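Local coordinates for protein gingipain R2 Pro-Domain (Porphyromonas gingivalis, PDB 4IEF) that is the pro-domain of an arginine-specific cysteine protease, probably holding the zymogen inactive and assisting its folding until it is cleaved away, at residues N57-L69 with Y116-P129. Sequence-based numbering, arbitrary orientation.
Sequences NISEKGTPILPIL and YVYGQSYNEDKFFP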
loop_
_atom_site.group_PDB
_atom_site.type_symbol
_atom_site.label_atom_id
_atom_site.label_comp_id
_atom_site.label_asym_id
_atom_site.label_seq_id
_atom_site.Cartn_x
_atom_site.Cartn_y
_atom_site.Cartn_z
ATOM N N ASN A 57 -17.166 2.289 -11.040
ATOM C CA ASN A 57 -18.105 1.313 -11.578
ATOM C C ASN A 57 -17.855 -0.058 -10.936
ATOM O O ASN A 57 -16.823 -0.682 -11.186
ATOM C CB ASN A 57 -18.011 1.261 -13.119
ATOM C CG ASN A 57 -18.641 0.051 -13.792
ATOM O OD1 ASN A 57 -19.662 -0.498 -13.365
ATOM N ND2 ASN A 57 -18.054 -0.365 -14.897
ATOM N N ILE A 58 -18.806 -0.496 -10.093
ATOM C CA ILE A 58 -18.812 -1.800 -9.425
ATOM C C ILE A 58 -20.101 -2.555 -9.825
ATOM O O ILE A 58 -20.470 -3.545 -9.188
ATOM C CB ILE A 58 -18.628 -1.708 -7.880
ATOM C CG1 ILE A 58 -19.586 -0.705 -7.238
ATOM C CG2 ILE A 58 -17.186 -1.410 -7.497
ATOM C CD1 ILE A 58 -20.850 -1.334 -6.604
ATOM N N SER A 59 -20.782 -2.065 -10.886
ATOM C CA SER A 59 -22.021 -2.636 -11.417
ATOM C C SER A 59 -21.787 -4.041 -11.967
ATOM O O SER A 59 -20.790 -4.285 -12.653
ATOM C CB SER A 59 -22.596 -1.749 -12.514
ATOM O OG SER A 59 -22.714 -0.404 -12.086
ATOM N N GLU A 60 -22.704 -4.960 -11.632
ATOM C CA GLU A 60 -22.716 -6.360 -12.052
ATOM C C GLU A 60 -22.749 -6.446 -13.580
ATOM O O GLU A 60 -23.413 -5.627 -14.222
ATOM C CB GLU A 60 -23.955 -7.045 -11.439
ATOM C CG GLU A 60 -24.085 -8.542 -11.676
ATOM C CD GLU A 60 -25.429 -9.152 -11.317
ATOM O OE1 GLU A 60 -26.223 -8.497 -10.602
ATOM O OE2 GLU A 60 -25.683 -10.302 -11.740
ATOM N N LYS A 61 -22.031 -7.433 -14.152
ATOM C CA LYS A 61 -21.942 -7.668 -15.591
ATOM C C LYS A 61 -23.339 -7.779 -16.225
ATOM O O LYS A 61 -24.184 -8.539 -15.743
ATOM C CB LYS A 61 -21.118 -8.936 -15.868
ATOM C CG LYS A 61 -20.668 -9.084 -17.316
ATOM C CD LYS A 61 -20.038 -10.447 -17.556
ATOM C CE LYS A 61 -19.760 -10.698 -19.012
ATOM N NZ LYS A 61 -21.017 -10.930 -19.762
ATOM N N GLY A 62 -23.573 -6.981 -17.264
ATOM C CA GLY A 62 -24.835 -6.962 -17.996
ATOM C C GLY A 62 -25.876 -5.991 -17.475
ATOM O O GLY A 62 -26.931 -5.835 -18.105
ATOM N N THR A 63 -25.614 -5.367 -16.306
ATOM C CA THR A 63 -26.501 -4.374 -15.683
ATOM C C THR A 63 -25.971 -2.966 -16.037
ATOM O O THR A 63 -24.781 -2.843 -16.354
ATOM C CB THR A 63 -26.633 -4.588 -14.156
ATOM O OG1 THR A 63 -25.444 -4.170 -13.484
ATOM C CG2 THR A 63 -27.038 -6.018 -13.771
ATOM N N PRO A 64 -26.790 -1.889 -15.970
ATOM C CA PRO A 64 -26.282 -0.566 -16.386
ATOM C C PRO A 64 -25.063 -0.072 -15.602
ATOM O O PRO A 64 -24.994 -0.286 -14.397
ATOM C CB PRO A 64 -27.485 0.361 -16.172
ATOM C CG PRO A 64 -28.677 -0.536 -16.231
ATOM C CD PRO A 64 -28.230 -1.830 -15.632
ATOM N N ILE A 65 -24.089 0.566 -16.305
ATOM C CA ILE A 65 -22.900 1.166 -15.675
ATOM C C ILE A 65 -23.395 2.394 -14.933
ATOM O O ILE A 65 -23.765 3.390 -15.551
ATOM C CB ILE A 65 -21.747 1.498 -16.666
ATOM C CG1 ILE A 65 -21.195 0.213 -17.322
ATOM C CG2 ILE A 65 -20.612 2.308 -15.964
ATOM C CD1 ILE A 65 -20.324 0.427 -18.544
ATOM N N LEU A 66 -23.504 2.275 -13.615
ATOM C CA LEU A 66 -23.993 3.358 -12.780
ATOM C C LEU A 66 -22.989 3.576 -11.650
ATOM O O LEU A 66 -23.129 2.993 -10.566
ATOM C CB LEU A 66 -25.419 3.057 -12.284
ATOM C CG LEU A 66 -26.475 2.867 -13.408
ATOM C CD1 LEU A 66 -27.670 2.068 -12.930
ATOM C CD2 LEU A 66 -26.867 4.200 -14.055
ATOM N N PRO A 67 -21.934 4.391 -11.933
ATOM C CA PRO A 67 -20.869 4.612 -10.940
ATOM C C PRO A 67 -21.352 5.113 -9.593
ATOM O O PRO A 67 -22.348 5.826 -9.502
ATOM C CB PRO A 67 -19.967 5.656 -11.604
ATOM C CG PRO A 67 -20.193 5.475 -13.044
ATOM C CD PRO A 67 -21.636 5.109 -13.190
ATOM N N ILE A 68 -20.627 4.709 -8.543
ATOM C CA ILE A 68 -20.901 5.070 -7.159
ATOM C C ILE A 68 -19.711 5.838 -6.562
ATOM O O ILE A 68 -18.602 5.794 -7.100
ATOM C CB ILE A 68 -21.244 3.809 -6.298
ATOM C CG1 ILE A 68 -20.025 2.870 -6.107
ATOM C CG2 ILE A 68 -22.505 3.067 -6.821
ATOM C CD1 ILE A 68 -20.057 2.060 -4.791
ATOM N N LEU A 69 -19.952 6.533 -5.455
ATOM C CA LEU A 69 -18.918 7.229 -4.705
ATOM C C LEU A 69 -18.910 6.637 -3.304
ATOM O O LEU A 69 -19.957 6.567 -2.658
ATOM C CB LEU A 69 -19.132 8.751 -4.688
ATOM C CG LEU A 69 -17.956 9.567 -4.160
ATOM C CD1 LEU A 69 -17.831 10.849 -4.918
ATOM C CD2 LEU A 69 -18.081 9.828 -2.653
ATOM N N TYR A 116 -19.635 -4.885 -25.077
ATOM C CA TYR A 116 -20.676 -4.520 -24.125
ATOM C C TYR A 116 -21.871 -5.438 -24.401
ATOM O O TYR A 116 -22.399 -5.430 -25.513
ATOM C CB TYR A 116 -21.036 -3.032 -24.278
ATOM C CG TYR A 116 -19.975 -2.087 -23.750
ATOM C CD1 TYR A 116 -18.997 -1.565 -24.590
ATOM C CD2 TYR A 116 -19.969 -1.693 -22.420
ATOM C CE1 TYR A 116 -18.024 -0.685 -24.110
ATOM C CE2 TYR A 116 -19.010 -0.809 -21.930
ATOM C CZ TYR A 116 -18.036 -0.309 -22.777
ATOM O OH TYR A 116 -17.082 0.550 -22.280
ATOM N N VAL A 117 -22.227 -6.291 -23.437
ATOM C CA VAL A 117 -23.323 -7.248 -23.584
ATOM C C VAL A 117 -24.418 -6.915 -22.558
ATOM O O VAL A 117 -24.146 -6.764 -21.366
ATOM C CB VAL A 117 -22.837 -8.733 -23.509
ATOM C CG1 VAL A 117 -22.052 -9.020 -22.232
ATOM C CG2 VAL A 117 -23.981 -9.731 -23.694
ATOM N N TYR A 118 -25.652 -6.774 -23.050
ATOM C CA TYR A 118 -26.828 -6.462 -22.243
ATOM C C TYR A 118 -27.381 -7.728 -21.593
ATOM O O TYR A 118 -27.550 -8.745 -22.269
ATOM C CB TYR A 118 -27.914 -5.783 -23.100
ATOM C CG TYR A 118 -27.505 -4.432 -23.641
ATOM C CD1 TYR A 118 -26.875 -4.316 -24.878
ATOM C CD2 TYR A 118 -27.769 -3.265 -22.930
ATOM C CE1 TYR A 118 -26.491 -3.074 -25.380
ATOM C CE2 TYR A 118 -27.404 -2.013 -23.430
ATOM C CZ TYR A 118 -26.756 -1.924 -24.653
ATOM O OH TYR A 118 -26.382 -0.701 -25.152
ATOM N N GLY A 119 -27.641 -7.654 -20.290
ATOM C CA GLY A 119 -28.212 -8.758 -19.524
ATOM C C GLY A 119 -29.724 -8.684 -19.479
ATOM O O GLY A 119 -30.304 -7.755 -20.048
ATOM N N GLN A 120 -30.373 -9.641 -18.776
ATOM C CA GLN A 120 -31.829 -9.728 -18.637
ATOM C C GLN A 120 -32.413 -8.525 -17.875
ATOM O O GLN A 120 -33.586 -8.196 -18.069
ATOM C CB GLN A 120 -32.219 -11.042 -17.937
ATOM C CG GLN A 120 -33.208 -11.903 -18.737
ATOM C CD GLN A 120 -34.603 -11.306 -18.817
ATOM O OE1 GLN A 120 -35.101 -10.967 -19.900
ATOM N NE2 GLN A 120 -35.289 -11.213 -17.685
ATOM N N SER A 121 -31.583 -7.858 -17.034
ATOM C CA SER A 121 -31.948 -6.678 -16.250
ATOM C C SER A 121 -32.458 -5.519 -17.141
ATOM O O SER A 121 -33.209 -4.668 -16.653
ATOM C CB SER A 121 -30.753 -6.218 -15.419
ATOM O OG SER A 121 -29.639 -5.856 -16.218
ATOM N N TYR A 122 -32.075 -5.513 -18.450
ATOM C CA TYR A 122 -32.470 -4.500 -19.443
ATOM C C TYR A 122 -33.924 -4.683 -19.953
ATOM O O TYR A 122 -34.412 -3.854 -20.728
ATOM C CB TYR A 122 -31.477 -4.448 -20.617
ATOM C CG TYR A 122 -30.335 -3.492 -20.349
ATOM C CD1 TYR A 122 -29.236 -3.885 -19.589
ATOM C CD2 TYR A 122 -30.390 -2.168 -20.782
ATOM C CE1 TYR A 122 -28.215 -2.989 -19.275
ATOM C CE2 TYR A 122 -29.375 -1.263 -20.474
ATOM C CZ TYR A 122 -28.283 -1.684 -19.732
ATOM O OH TYR A 122 -27.261 -0.820 -19.451
ATOM N N ASN A 123 -34.620 -5.729 -19.484
ATOM C CA ASN A 123 -36.024 -5.976 -19.823
ATOM C C ASN A 123 -36.927 -5.707 -18.602
ATOM O O ASN A 123 -38.146 -5.823 -18.712
ATOM C CB ASN A 123 -36.217 -7.414 -20.341
ATOM C CG ASN A 123 -35.402 -7.766 -21.569
ATOM O OD1 ASN A 123 -35.708 -7.377 -22.705
ATOM N ND2 ASN A 123 -34.380 -8.576 -21.379
ATOM N N GLU A 124 -36.329 -5.313 -17.455
ATOM C CA GLU A 124 -37.032 -5.051 -16.194
ATOM C C GLU A 124 -37.399 -3.568 -16.051
ATOM O O GLU A 124 -36.521 -2.702 -16.092
ATOM C CB GLU A 124 -36.178 -5.521 -14.999
ATOM C CG GLU A 124 -36.092 -7.033 -14.873
ATOM C CD GLU A 124 -34.893 -7.573 -14.118
ATOM O OE1 GLU A 124 -34.300 -8.568 -14.595
ATOM O OE2 GLU A 124 -34.556 -7.021 -13.046
ATOM N N ASP A 125 -38.707 -3.286 -15.917
ATOM C CA ASP A 125 -39.245 -1.932 -15.789
ATOM C C ASP A 125 -39.169 -1.452 -14.326
ATOM O O ASP A 125 -40.165 -1.471 -13.595
ATOM C CB ASP A 125 -40.685 -1.866 -16.337
ATOM C CG ASP A 125 -41.296 -0.473 -16.457
ATOM O OD1 ASP A 125 -40.543 0.528 -16.349
ATOM O OD2 ASP A 125 -42.517 -0.384 -16.699
ATOM N N LYS A 126 -37.951 -1.040 -13.914
ATOM C CA LYS A 126 -37.622 -0.513 -12.584
ATOM C C LYS A 126 -36.291 0.254 -12.640
ATOM O O LYS A 126 -35.523 0.077 -13.593
ATOM C CB LYS A 126 -37.568 -1.632 -11.518
ATOM C CG LYS A 126 -36.393 -2.599 -11.637
ATOM C CD LYS A 126 -36.190 -3.368 -10.341
ATOM C CE LYS A 126 -34.770 -3.838 -10.176
ATOM N NZ LYS A 126 -34.567 -4.526 -8.875
ATOM N N PHE A 127 -36.009 1.081 -11.608
ATOM C CA PHE A 127 -34.764 1.844 -11.539
ATOM C C PHE A 127 -33.677 1.042 -10.854
ATOM O O PHE A 127 -33.878 0.520 -9.754
ATOM C CB PHE A 127 -34.966 3.198 -10.850
ATOM C CG PHE A 127 -35.536 4.234 -11.786
ATOM C CD1 PHE A 127 -36.912 4.397 -11.913
ATOM C CD2 PHE A 127 -34.701 5.029 -12.562
ATOM C CE1 PHE A 127 -37.440 5.350 -12.788
ATOM C CE2 PHE A 127 -35.229 5.975 -13.438
ATOM C CZ PHE A 127 -36.594 6.133 -13.544
ATOM N N PHE A 128 -32.531 0.923 -11.538
ATOM C CA PHE A 128 -31.339 0.227 -11.064
ATOM C C PHE A 128 -30.321 1.249 -10.531
ATOM O O PHE A 128 -30.229 2.331 -11.112
ATOM C CB PHE A 128 -30.715 -0.609 -12.195
ATOM C CG PHE A 128 -31.498 -1.846 -12.570
ATOM C CD1 PHE A 128 -31.155 -3.090 -12.055
ATOM C CD2 PHE A 128 -32.566 -1.772 -13.459
ATOM C CE1 PHE A 128 -31.869 -4.239 -12.413
ATOM C CE2 PHE A 128 -33.283 -2.922 -13.815
ATOM C CZ PHE A 128 -32.923 -4.149 -13.296
ATOM N N PRO A 129 -29.557 0.967 -9.442
ATOM C CA PRO A 129 -29.544 -0.261 -8.621
ATOM C C PRO A 129 -30.755 -0.378 -7.680
ATOM O O PRO A 129 -31.061 -1.477 -7.215
ATOM C CB PRO A 129 -28.228 -0.136 -7.841
ATOM C CG PRO A 129 -28.026 1.353 -7.686
ATOM C CD PRO A 129 -28.571 1.959 -8.955
#
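A type II beta turn, Glu-60 to Thr-63, brings Gly-62 against Gly-119, just ahead of the 3-10 segment 120-123. The N-H of Gly-119 donates to Gly-62 O (N to O 2.9 Å), lying in the carbonyl plane on a lone pair. The same face also offers the CA-H of Gly-62 to Val-117 O, 3.4 Å from CA to O. Glycine suits this place twice over: its positive phi of 90° would jam a CB against the preceding carbonyl, and such a CB would crowd Gly-119 CA. Thr-63 closes the turn, its backbone N and OG1 both gripping Glu-60 O, while CG2 turns to Ser-121 OG, 3.6 Å away.

Tyr-122 lies along the Gly-62 to Pro-64 backbone: Gly-62 O meets its ring at the edge, in plane, 3.3 Å from CE1, and Pro-64 CG approaches obliquely, 3.7 Å from CZ. The hydroxyl passes close to Pro-64 CA and is bonded to Ile-98 O, anchoring the ring; Tyr-118 CD2 sits over the centre of one face. Proline offers a rigid apolar surface and has no N-H to satisfy. Leu-66 CD1 rests 3.2 Å from Phe-128 O and touches Phe-128 CB and Pro-129 CD on adjacent sides, beside the cis peptide. Ile-65, whose CG1 lies anti to the carbonyl carbon (chi1 -63°), reaches with CD1 to the Tyr-116 ring edge, 3.8 Å from CE2. Backbone hydrogen bonds join Gly-62 and Thr-63 to Ser-101, and Ile-65 to Ala-99, completing a loop-on-loop junction at one end of an antiparallel beta fold, pinned by a glycine-bearing type II turn.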